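PDB 2WQK: 5'-nucleotidase SurE from Aquifex aeolicus, which probably removes the phosphate from nucleoside 5'-monophosphates by hydrolysis, using one divalent metal cation per subunit. Local coordinates for residues A[18-23]-A[140-145]; A[162-165]-A[171-174]; A[4-9]-A[22-27]; A[86-91]-A[147-152]. All blocks are in the same frame, centred on the assembly; numbering follows the deposited sequence.

Contact 1 (A[18-23]-A[140-145])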
loop_
_atom_site.group_PDB
_atom_site.type_symbol
_atom_site.label_atom_id
_atom_site.label_comp_id
_atom_site.label_asym_id
_atom_site.label_seq_id
_atom_site.Cartn_x
_atom_site.Cartn_y
_atom_site.Cartn_z
ATOM N N ASN A 18 -10.228 -21.015 9.225
ATOM C CA ASN A 18 -10.788 -21.571 10.474
ATOM C C ASN A 18 -11.595 -22.844 10.203
ATOM O O ASN A 18 -11.502 -23.815 10.975
ATOM C CB ASN A 18 -11.541 -20.514 11.212
ATOM C CG ASN A 18 -10.609 -19.563 11.907
ATOM O OD1 ASN A 18 -10.038 -19.904 12.966
ATOM N ND2 ASN A 18 -10.363 -18.378 11.282
ATOM N N ALA A 19 -12.359 -22.861 9.107
ATOM C CA ALA A 19 -13.089 -24.084 8.734
ATOM C C ALA A 19 -12.129 -25.246 8.522
ATOM O O ALA A 19 -12.380 -26.385 8.949
ATOM C CB ALA A 19 -13.974 -23.892 7.483
ATOM N N LEU A 20 -11.034 -24.975 7.815
ATOM C CA LEU A 20 -10.089 -26.030 7.513
ATOM C C LEU A 20 -9.408 -26.502 8.807
ATOM O O LEU A 20 -9.227 -27.706 9.008
ATOM C CB LEU A 20 -9.079 -25.545 6.468
ATOM C CG LEU A 20 -8.089 -26.565 5.936
ATOM C CD1 LEU A 20 -8.761 -27.848 5.420
ATOM C CD2 LEU A 20 -7.204 -25.880 4.869
ATOM N N ARG A 21 -9.014 -25.550 9.660
ATOM C CA ARG A 21 -8.369 -25.868 10.935
ATOM C C ARG A 21 -9.261 -26.824 11.735
ATOM O O ARG A 21 -8.812 -27.848 12.240
ATOM C CB ARG A 21 -8.126 -24.617 11.747
ATOM C CG ARG A 21 -7.537 -24.902 13.101
ATOM C CD ARG A 21 -7.516 -23.659 13.908
ATOM N NE ARG A 21 -6.945 -23.959 15.205
ATOM C CZ ARG A 21 -7.501 -23.639 16.361
ATOM N NH1 ARG A 21 -8.634 -22.931 16.438
ATOM N NH2 ARG A 21 -6.866 -23.976 17.456
ATOM N N GLU A 22 -10.512 -26.435 11.870
ATOM C CA GLU A 22 -11.452 -27.248 12.682
ATOM C C GLU A 22 -11.594 -28.681 12.168
ATOM O O GLU A 22 -11.562 -29.668 12.951
ATOM C CB GLU A 22 -12.780 -26.489 12.781
ATOM C CG GLU A 22 -12.671 -25.202 13.616
ATOM C CD GLU A 22 -12.119 -25.383 15.059
ATOM O OE1 GLU A 22 -12.416 -26.389 15.719
ATOM O OE2 GLU A 22 -11.363 -24.487 15.541
ATOM N N ALA A 23 -11.804 -28.817 10.864
ATOM C CA ALA A 23 -11.935 -30.128 10.237
ATOM C C ALA A 23 -10.701 -31.008 10.357
ATOM O O ALA A 23 -10.802 -32.233 10.549
ATOM C CB ALA A 23 -12.399 -29.989 8.770
ATOM N N LYS A 140 -14.786 -30.354 4.395
ATOM C CA LYS A 140 -14.974 -31.807 4.437
ATOM C C LYS A 140 -14.212 -32.512 3.308
ATOM O O LYS A 140 -13.570 -33.534 3.547
ATOM C CB LYS A 140 -16.467 -32.174 4.363
ATOM C CG LYS A 140 -17.258 -31.639 5.546
ATOM C CD LYS A 140 -18.758 -31.844 5.350
ATOM C CE LYS A 140 -19.538 -31.306 6.515
ATOM N NZ LYS A 140 -21.026 -31.400 6.207
ATOM N N VAL A 141 -14.256 -31.958 2.085
ATOM C CA VAL A 141 -13.528 -32.621 1.023
ATOM C C VAL A 141 -12.002 -32.362 1.174
ATOM O O VAL A 141 -11.206 -33.238 0.861
ATOM C CB VAL A 141 -14.115 -32.370 -0.362
ATOM C CG1 VAL A 141 -13.772 -31.025 -0.836
ATOM C CG2 VAL A 141 -13.682 -33.507 -1.329
ATOM N N CYS A 142 -11.619 -31.212 1.729
ATOM C CA CYS A 142 -10.183 -30.971 1.973
ATOM C C CYS A 142 -9.607 -32.055 2.895
ATOM O O CYS A 142 -8.508 -32.589 2.662
ATOM C CB CYS A 142 -9.931 -29.579 2.538
ATOM S SG CYS A 142 -10.450 -28.255 1.439
ATOM N N VAL A 143 -10.350 -32.378 3.963
ATOM C CA VAL A 143 -9.884 -33.378 4.904
ATOM C C VAL A 143 -9.839 -34.773 4.245
ATOM O O VAL A 143 -8.922 -35.528 4.480
ATOM C CB VAL A 143 -10.666 -33.304 6.222
ATOM C CG1 VAL A 143 -10.256 -34.423 7.169
ATOM C CG2 VAL A 143 -10.437 -31.929 6.836
ATOM N N ASP A 144 -10.791 -35.068 3.361
ATOM C CA ASP A 144 -10.761 -36.330 2.610
ATOM C C ASP A 144 -9.447 -36.443 1.829
ATOM O O ASP A 144 -8.811 -37.480 1.817
ATOM C CB ASP A 144 -11.927 -36.440 1.616
ATOM C CG ASP A 144 -13.293 -36.716 2.292
ATOM O OD1 ASP A 144 -13.345 -37.113 3.488
ATOM O OD2 ASP A 144 -14.306 -36.469 1.609
ATOM N N ILE A 145 -9.061 -35.347 1.185
ATOM C CA ILE A 145 -7.819 -35.324 0.404
ATOM C C ILE A 145 -6.593 -35.480 1.291
ATOM O O ILE A 145 -5.711 -36.275 0.976
ATOM C CB ILE A 145 -7.782 -34.035 -0.485
ATOM C CG1 ILE A 145 -8.863 -34.109 -1.585
ATOM C CG2 ILE A 145 -6.377 -33.800 -1.027
ATOM C CD1 ILE A 145 -9.033 -32.812 -2.328
#

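Contact 2 (A[162-165]-A[171-174])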
loop_
_atom_site.group_PDB
_atom_site.type_symbol
_atom_site.label_atom_id
_atom_site.label_comp_id
_atom_site.label_asym_id
_atom_site.label_seq_id
_atom_site.Cartn_x
_atom_site.Cartn_y
_atom_site.Cartn_z
ATOM N N VAL A 162 -5.530 -27.259 -5.267
ATOM C CA VAL A 162 -6.898 -27.826 -5.194
ATOM C C VAL A 162 -7.914 -26.710 -5.202
ATOM O O VAL A 162 -7.779 -25.746 -4.434
ATOM C CB VAL A 162 -7.060 -28.684 -3.918
ATOM C CG1 VAL A 162 -8.472 -29.297 -3.852
ATOM C CG2 VAL A 162 -5.984 -29.778 -3.857
ATOM N N ASN A 163 -8.920 -26.815 -6.091
ATOM C CA ASN A 163 -10.045 -25.871 -6.097
ATOM C C ASN A 163 -11.313 -26.687 -5.875
ATOM O O ASN A 163 -11.483 -27.746 -6.502
ATOM C CB ASN A 163 -10.140 -25.104 -7.420
ATOM C CG ASN A 163 -9.110 -23.983 -7.496
ATOM O OD1 ASN A 163 -9.440 -22.812 -7.256
ATOM N ND2 ASN A 163 -7.835 -24.350 -7.841
ATOM N N ILE A 164 -12.184 -26.163 -5.020
ATOM C CA ILE A 164 -13.420 -26.881 -4.651
ATOM C C ILE A 164 -14.622 -26.026 -4.985
ATOM O O ILE A 164 -14.705 -24.891 -4.564
ATOM C CB ILE A 164 -13.461 -27.214 -3.145
ATOM C CG1 ILE A 164 -12.168 -27.881 -2.659
ATOM C CG2 ILE A 164 -14.708 -28.054 -2.798
ATOM C CD1 ILE A 164 -11.096 -26.851 -2.116
ATOM N N PRO A 165 -15.578 -26.587 -5.742
ATOM C CA PRO A 165 -16.828 -25.867 -6.000
ATOM C C PRO A 165 -17.602 -25.501 -4.733
ATOM O O PRO A 165 -17.544 -26.223 -3.742
ATOM C CB PRO A 165 -17.672 -26.898 -6.776
ATOM C CG PRO A 165 -16.843 -27.929 -7.228
ATOM C CD PRO A 165 -15.558 -27.901 -6.389
ATOM N N GLU A 171 -23.265 -32.852 -2.650
ATOM C CA GLU A 171 -23.513 -32.462 -4.032
ATOM C C GLU A 171 -22.232 -32.421 -4.890
ATOM O O GLU A 171 -22.320 -32.297 -6.094
ATOM C CB GLU A 171 -24.168 -31.084 -4.097
ATOM C CG GLU A 171 -25.621 -31.033 -3.580
ATOM C CD GLU A 171 -26.594 -31.823 -4.455
ATOM O OE1 GLU A 171 -26.263 -32.214 -5.603
ATOM O OE2 GLU A 171 -27.724 -32.046 -3.975
ATOM N N ILE A 172 -21.063 -32.516 -4.263
ATOM C CA ILE A 172 -19.804 -32.566 -5.044
ATOM C C ILE A 172 -19.836 -33.850 -5.873
ATOM O O ILE A 172 -20.116 -34.942 -5.334
ATOM C CB ILE A 172 -18.580 -32.590 -4.106
ATOM C CG1 ILE A 172 -18.463 -31.273 -3.342
ATOM C CG2 ILE A 172 -17.279 -32.914 -4.902
ATOM C CD1 ILE A 172 -17.886 -30.081 -4.156
ATOM N N LYS A 173 -19.544 -33.744 -7.167
ATOM C CA LYS A 173 -19.692 -34.886 -8.045
ATOM C C LYS A 173 -18.555 -35.885 -7.940
ATOM O O LYS A 173 -18.720 -37.069 -8.260
ATOM C CB LYS A 173 -19.878 -34.461 -9.497
ATOM C CG LYS A 173 -21.075 -33.610 -9.777
ATOM C CD LYS A 173 -21.301 -33.564 -11.281
ATOM C CE LYS A 173 -22.266 -32.497 -11.701
ATOM N NZ LYS A 173 -21.928 -32.170 -13.121
ATOM N N GLY A 174 -17.376 -35.400 -7.540
ATOM C CA GLY A 174 -16.237 -36.260 -7.453
ATOM C C GLY A 174 -15.011 -35.360 -7.421
ATOM O O GLY A 174 -15.139 -34.142 -7.362
#

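Contact 3 (A[4-9]-A[22-27])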
loop_
_atom_site.group_PDB
_atom_site.type_symbol
_atom_site.label_atom_id
_atom_site.label_comp_id
_atom_site.label_asym_id
_atom_site.label_seq_id
_atom_site.Cartn_x
_atom_site.Cartn_y
_atom_site.Cartn_z
ATOM N N PHE A 4 0.280 -30.625 11.020
ATOM C CA PHE A 4 0.115 -29.794 9.818
ATOM C C PHE A 4 0.442 -28.356 10.159
ATOM O O PHE A 4 0.002 -27.839 11.172
ATOM C CB PHE A 4 -1.321 -29.853 9.309
ATOM C CG PHE A 4 -1.902 -31.237 9.346
ATOM C CD1 PHE A 4 -1.357 -32.236 8.586
ATOM C CD2 PHE A 4 -2.979 -31.547 10.180
ATOM C CE1 PHE A 4 -1.858 -33.515 8.623
ATOM C CE2 PHE A 4 -3.474 -32.836 10.197
ATOM C CZ PHE A 4 -2.912 -33.800 9.434
ATOM N N LEU A 5 1.194 -27.691 9.260
ATOM C CA LEU A 5 1.425 -26.256 9.356
ATOM C C LEU A 5 0.442 -25.632 8.347
ATOM O O LEU A 5 0.556 -25.885 7.147
ATOM C CB LEU A 5 2.870 -25.916 8.979
ATOM C CG LEU A 5 3.214 -24.420 8.962
ATOM C CD1 LEU A 5 2.879 -23.782 10.266
ATOM C CD2 LEU A 5 4.700 -24.200 8.589
ATOM N N LEU A 6 -0.507 -24.858 8.858
ATOM C CA LEU A 6 -1.601 -24.299 8.075
ATOM C C LEU A 6 -1.456 -22.797 8.031
ATOM O O LEU A 6 -1.373 -22.117 9.069
ATOM C CB LEU A 6 -2.941 -24.674 8.740
ATOM C CG LEU A 6 -4.218 -24.074 8.139
ATOM C CD1 LEU A 6 -4.363 -24.390 6.650
ATOM C CD2 LEU A 6 -5.469 -24.513 8.907
ATOM N N VAL A 7 -1.437 -22.266 6.805
ATOM C CA VAL A 7 -1.282 -20.838 6.562
ATOM C C VAL A 7 -2.399 -20.414 5.614
ATOM O O VAL A 7 -3.127 -21.244 5.062
ATOM C CB VAL A 7 0.105 -20.514 5.938
ATOM C CG1 VAL A 7 1.209 -21.121 6.809
ATOM C CG2 VAL A 7 0.197 -20.997 4.477
ATOM N N ASN A 8 -2.522 -19.106 5.411
ATOM C CA ASN A 8 -3.383 -18.610 4.345
ATOM C C ASN A 8 -2.912 -17.215 3.913
ATOM O O ASN A 8 -1.871 -16.732 4.385
ATOM C CB ASN A 8 -4.871 -18.626 4.701
ATOM C CG ASN A 8 -5.299 -17.438 5.580
ATOM O OD1 ASN A 8 -4.463 -16.759 6.177
ATOM N ND2 ASN A 8 -6.624 -17.219 5.697
ATOM N N ASP A 9 -3.682 -16.614 3.008
ATOM C CA ASP A 9 -3.417 -15.255 2.541
ATOM C C ASP A 9 -4.478 -14.232 2.963
ATOM O O ASP A 9 -4.289 -13.042 2.772
ATOM C CB ASP A 9 -3.298 -15.268 0.995
ATOM C CG ASP A 9 -2.484 -14.126 0.453
ATOM O OD1 ASP A 9 -1.575 -13.603 1.114
ATOM O OD2 ASP A 9 -2.800 -13.744 -0.680
ATOM N N GLU A 22 -10.512 -26.435 11.870
ATOM C CA GLU A 22 -11.452 -27.248 12.682
ATOM C C GLU A 22 -11.594 -28.681 12.168
ATOM O O GLU A 22 -11.562 -29.668 12.951
ATOM C CB GLU A 22 -12.780 -26.489 12.781
ATOM C CG GLU A 22 -12.671 -25.202 13.616
ATOM C CD GLU A 22 -12.119 -25.383 15.059
ATOM O OE1 GLU A 22 -12.416 -26.389 15.719
ATOM O OE2 GLU A 22 -11.363 -24.487 15.541
ATOM N N ALA A 23 -11.804 -28.817 10.864
ATOM C CA ALA A 23 -11.935 -30.128 10.237
ATOM C C ALA A 23 -10.701 -31.008 10.357
ATOM O O ALA A 23 -10.802 -32.233 10.549
ATOM C CB ALA A 23 -12.399 -29.989 8.770
ATOM N N LEU A 24 -9.529 -30.382 10.253
ATOM C CA LEU A 24 -8.279 -31.136 10.290
ATOM C C LEU A 24 -7.909 -31.725 11.643
ATOM O O LEU A 24 -7.074 -32.621 11.714
ATOM C CB LEU A 24 -7.106 -30.254 9.856
ATOM C CG LEU A 24 -7.021 -29.953 8.360
ATOM C CD1 LEU A 24 -6.024 -28.826 8.207
ATOM C CD2 LEU A 24 -6.591 -31.219 7.615
ATOM N N LYS A 25 -8.517 -31.178 12.699
ATOM C CA LYS A 25 -8.169 -31.673 14.040
ATOM C C LYS A 25 -8.318 -33.192 14.189
ATOM O O LYS A 25 -7.634 -33.788 15.021
ATOM C CB LYS A 25 -9.001 -30.955 15.112
ATOM C CG LYS A 25 -8.729 -29.494 15.248
ATOM C CD LYS A 25 -9.784 -28.843 16.189
ATOM C CE LYS A 25 -9.388 -27.456 16.652
ATOM N NZ LYS A 25 -10.344 -26.887 17.693
ATOM N N SER A 26 -9.262 -33.791 13.467
ATOM C CA SER A 26 -9.459 -35.239 13.575
ATOM C C SER A 26 -8.336 -36.055 12.946
ATOM O O SER A 26 -8.232 -37.268 13.174
ATOM C CB SER A 26 -10.799 -35.677 13.005
ATOM O OG SER A 26 -10.834 -35.386 11.629
ATOM N N LEU A 27 -7.479 -35.405 12.149
ATOM C CA LEU A 27 -6.336 -36.126 11.542
ATOM C C LEU A 27 -4.987 -35.920 12.247
ATOM O O LEU A 27 -4.028 -36.653 12.002
ATOM C CB LEU A 27 -6.146 -35.737 10.066
ATOM C CG LEU A 27 -7.358 -36.004 9.219
ATOM C CD1 LEU A 27 -7.033 -35.601 7.730
ATOM C CD2 LEU A 27 -7.851 -37.436 9.253
#

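Contact 4 (A[86-91]-A[147-152])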
loop_
_atom_site.group_PDB
_atom_site.type_symbol
_atom_site.label_atom_id
_atom_site.label_comp_id
_atom_site.label_asym_id
_atom_site.label_seq_id
_atom_site.Cartn_x
_atom_site.Cartn_y
_atom_site.Cartn_z
ATOM N N PRO A 86 6.786 -30.639 9.566
ATOM C CA PRO A 86 5.475 -31.200 9.750
ATOM C C PRO A 86 5.218 -32.217 8.644
ATOM O O PRO A 86 6.028 -32.301 7.679
ATOM C CB PRO A 86 4.584 -29.972 9.657
ATOM C CG PRO A 86 5.284 -29.142 8.646
ATOM C CD PRO A 86 6.705 -29.299 8.943
ATOM N N ASP A 87 4.117 -32.974 8.744
ATOM C CA ASP A 87 3.775 -33.922 7.717
ATOM C C ASP A 87 3.368 -33.223 6.423
ATOM O O ASP A 87 3.637 -33.752 5.327
ATOM C CB ASP A 87 2.675 -34.864 8.205
ATOM C CG ASP A 87 3.155 -35.719 9.359
ATOM O OD1 ASP A 87 3.676 -36.802 9.055
ATOM O OD2 ASP A 87 3.123 -35.281 10.534
ATOM N N LEU A 88 2.677 -32.105 6.577
ATOM C CA LEU A 88 2.212 -31.306 5.437
ATOM C C LEU A 88 2.199 -29.833 5.789
ATOM O O LEU A 88 2.040 -29.457 6.952
ATOM C CB LEU A 88 0.763 -31.663 5.019
ATOM C CG LEU A 88 0.460 -33.067 4.478
ATOM C CD1 LEU A 88 -1.052 -33.403 4.508
ATOM C CD2 LEU A 88 0.972 -33.235 3.078
ATOM N N VAL A 89 2.435 -29.011 4.743
ATOM C CA VAL A 89 2.114 -27.604 4.785
ATOM C C VAL A 89 0.854 -27.438 3.949
ATOM O O VAL A 89 0.776 -27.951 2.805
ATOM C CB VAL A 89 3.255 -26.708 4.201
ATOM C CG1 VAL A 89 2.720 -25.311 3.972
ATOM C CG2 VAL A 89 4.484 -26.778 5.136
ATOM N N LEU A 90 -0.146 -26.767 4.528
ATOM C CA LEU A 90 -1.462 -26.575 3.898
ATOM C C LEU A 90 -1.723 -25.090 3.865
ATOM O O LEU A 90 -1.362 -24.379 4.780
ATOM C CB LEU A 90 -2.552 -27.263 4.753
ATOM C CG LEU A 90 -2.306 -28.772 4.956
ATOM C CD1 LEU A 90 -3.356 -29.369 5.913
ATOM C CD2 LEU A 90 -2.278 -29.561 3.657
ATOM N N SER A 91 -2.317 -24.623 2.770
ATOM C CA SER A 91 -2.584 -23.211 2.608
ATOM C C SER A 91 -3.997 -23.011 2.091
ATOM O O SER A 91 -4.360 -23.568 1.071
ATOM C CB SER A 91 -1.590 -22.640 1.571
ATOM O OG SER A 91 -1.737 -21.256 1.454
ATOM N N LYS A 147 -6.400 -36.879 4.173
ATOM C CA LYS A 147 -6.320 -38.261 4.665
ATOM C C LYS A 147 -5.666 -39.202 3.656
ATOM O O LYS A 147 -4.736 -39.959 3.984
ATOM C CB LYS A 147 -7.686 -38.780 5.087
ATOM C CG LYS A 147 -7.574 -40.086 5.833
ATOM C CD LYS A 147 -8.949 -40.546 6.295
ATOM C CE LYS A 147 -8.792 -41.891 7.040
ATOM N NZ LYS A 147 -10.101 -42.412 7.558
ATOM N N LYS A 148 -6.067 -39.077 2.399
ATOM C CA LYS A 148 -5.488 -39.897 1.348
ATOM C C LYS A 148 -4.011 -39.581 1.104
ATOM O O LYS A 148 -3.183 -40.479 0.930
ATOM C CB LYS A 148 -6.292 -39.761 0.045
ATOM C CG LYS A 148 -7.738 -40.317 0.125
ATOM C CD LYS A 148 -8.420 -40.225 -1.243
ATOM C CE LYS A 148 -9.851 -40.780 -1.292
ATOM N NZ LYS A 148 -9.831 -42.264 -1.358
ATOM N N VAL A 149 -3.655 -38.306 1.133
ATOM C CA VAL A 149 -2.277 -37.930 0.884
ATOM C C VAL A 149 -1.360 -38.443 1.999
ATOM O O VAL A 149 -0.218 -38.847 1.771
ATOM C CB VAL A 149 -2.174 -36.397 0.727
ATOM C CG1 VAL A 149 -0.713 -35.921 0.821
ATOM C CG2 VAL A 149 -2.820 -35.990 -0.621
ATOM N N LEU A 150 -1.854 -38.401 3.240
ATOM C CA LEU A 150 -1.046 -38.927 4.323
ATOM C C LEU A 150 -0.755 -40.410 4.140
ATOM O O LEU A 150 0.302 -40.884 4.548
ATOM C CB LEU A 150 -1.777 -38.774 5.653
ATOM C CG LEU A 150 -1.801 -37.365 6.238
ATOM C CD1 LEU A 150 -2.794 -37.215 7.455
ATOM C CD2 LEU A 150 -0.408 -36.906 6.665
ATOM N N ASN A 151 -1.690 -41.115 3.524
ATOM C CA ASN A 151 -1.518 -42.546 3.249
ATOM C C ASN A 151 -0.658 -42.857 2.043
ATOM O O ASN A 151 0.147 -43.795 2.069
ATOM C CB ASN A 151 -2.876 -43.207 3.056
ATOM C CG ASN A 151 -3.588 -43.441 4.345
ATOM O OD1 ASN A 151 -2.966 -43.468 5.417
ATOM N ND2 ASN A 151 -4.908 -43.632 4.262
ATOM N N GLU A 152 -0.818 -42.091 0.970
ATOM C CA GLU A 152 -0.197 -42.475 -0.298
ATOM C C GLU A 152 0.936 -41.567 -0.765
ATOM O O GLU A 152 1.801 -42.002 -1.518
ATOM C CB GLU A 152 -1.253 -42.544 -1.381
ATOM C CG GLU A 152 -2.360 -43.548 -1.105
ATOM C CD GLU A 152 -1.906 -44.994 -1.143
ATOM O OE1 GLU A 152 -0.765 -45.294 -1.563
ATOM O OE2 GLU A 152 -2.713 -45.852 -0.724
#

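Contact 1 (A[18-23]-A[140-145])
Two helices that pack side by side over the mixed sheet of the Rossmann-like SurE fold, 15-24 and 135-152, meet here through Leu20 and Ala23 on one and Cys142 and Val143 on the other. The side chains meet through carbon alone. Leu20 and Ala23 stand three residues apart and so share a face of their helix, while Cys142 and Val143 are consecutive. Cys142 answers Leu20 and Val143 answers Ala23. Small residues let the backbones draw together: the CA atoms of Ala23 and Val143 are 6.6 Å apart, and those of Leu20 and Cys142 7.4 Å. Leu20 starts along the flank of its helix, but with CG anti to the backbone N (chi1 -175°) its branch swings across, and CD1 lies 3.6 Å from Cys142 CB. Cysteine suits the spot because it is slender and apolar enough to sit in the core; its SG faces Ile164 of strand 158-165, and both Leu20 and Cys142 rest on Phe125 of strand 122-128. Polar groups are kept off this seam: Arg21 and Glu22 pair on the far side of their helix by charge alone, and Asp144 OD2 is hydrogen-bonded to Tyr169 OH. At the outer, partly exposed end the fit is tightest. One branch of the valine, Val143 CG2, presses on the single methyl of Ala23, 3.4 Å from CB and shorter than usual van der Waals contact, while CG1 reaches only toward the backbone, 4.1 Å from Ala23 O.

Contact 2 (A[162-165]-A[171-174])
At the end of strand 158-165 the backbone around Pro165 comes within 7.4 Å, CA to CA, of Ile172, after the chain has turned back through a short connection that leads to strand 174-177. One methyl makes the whole contact: Ile172 CD1, at the end of its longer branch. The CA-CB bond of Ile172 points along the flank, yet with chi1 -66° and chi2 -77° the branch bends over and delivers CD1 to the proline. There it lies over one face of the ring, on the CB-CG-CD side, 3.9 Å from both Pro165 CG and Pro165 CD and 4.1 Å from Pro165 CB, the two side chains crossing at about a right angle. The same methyl is 4.0 Å from Ile164 CG2. Ile164 sends its other branch elsewhere, to Cys142 of helix 135-152, its chi2 of 92° lying off the staggered values; beta-branching lets it serve two neighbours at once. Proline fits the strand's last place, since its nitrogen has no hydrogen to offer a sheet partner and its rigid ring gives a fixed apolar surface. Val226 and Leu167 also touch Ile172, and strand 225-232 runs between 158-165 and 174-177 in the sheet, so the isoleucine packs where the chain steps past that middle strand. With no polar pair joining the segments, what the side chains add to the covalent tether is shape and the burial of aliphatic carbon, which is weakly directional.

Contact 3 (A[4-9]-A[22-27])
Phe4 leaves its strand with CG anti to the carbonyl carbon (chi1 -42°), and this directs its ring at Leu24 of helix 15-24 and at Leu27 in the turn that follows; Leu27 makes the same choice of first torsion (chi1 -58°). The ring is met at its edge, not over a face. Phe4 CZ lies 3.8 Å from Leu27 CB, and Phe4 CE2 comes 3.9 Å from Leu24 O, near the ring plane. That carbonyl is already engaged, for Leu27 N donates to Leu24 O at 2.8 Å, a bond that also holds the turn against which the ring rests. Phe4 CD2 is 4.3 Å from Leu24 CB. A long, flat phenylalanine suits the place because it spans from the strand to both leucines and its edge can lie against a carbonyl oxygen. These residues belong to the first beta-alpha-beta unit of the fold, strand 3-7, helix 15-24 and strand 29-35, and Phe4 and Leu6, two apart on the strand, both face the helix. Leu6 adds a looser touch, its CD2 4.4 Å from Leu24 CD1. An alanine in place of Phe4 would remove the ring and would probably open a gap beside Leu27 CB and Leu24 CB, leaving the helix and the turn after it less firmly seated on the strand. Beyond the strand the chain reaches Asp9, predicted to bind the divalent metal.

Contact 4 (A[86-91]-A[147-152])
Leu88 faces the last turns of helix 135-152 and divides its two methyls between consecutive residues there. Its CD2 lies 3.9 Å from Val149 CG1, and its CD1 is 4.2 Å from Leu150 CD2. That leucine methyl is shared, since Asp87 CB approaches Leu150 CD2 to 4.0 Å from the partly exposed side. What brings these groups together is the chain shape of Leu88: CG is anti to the carbonyl carbon (chi1 -64°) and the fork then extends toward the helix. Leucine suits the place because a forked end can touch two neighbours, and the shorter valine fits where the helix faces the sheet. Asp87 offers only its CB to this packing; its carboxylate turns to the start of the chain, where OD2 accepts from Thr3 N. In the next shell, Val146, one turn back on the helix, also packs on Leu88, while Val149 is touched by Tyr246 of the second subunit. Strand 88-94 lies between strands 3-7 and 122-128, and the helix covers all three, Leu150 reaching Phe4 on one neighbour and Val149 reaching Ile123 on the other.

Overall arrangement
Contacts 1, 3 and 4 gather on one layer of helices over the sheet. Contact 1 joins helices 15-24 and 135-152, and contacts 3 and 4 seat them on the neighbouring strands 3-7 and 88-94. Contacts 1 and 3 both use helix 15-24, overlapping at Glu22 and Ala23. Contact 2 is away from contacts 3 and 4 but touches contact 1 through Val162 and Ile164. Contacts 2 and 3 are buried, whereas 1 and 4 are only partly so. All four are apolar: small residues bring the helices close, an aromatic edge serves contact 3, an isoleucine methyl over a proline ring makes contact 2, and forked aliphatics with an aspartate CB make contact 4.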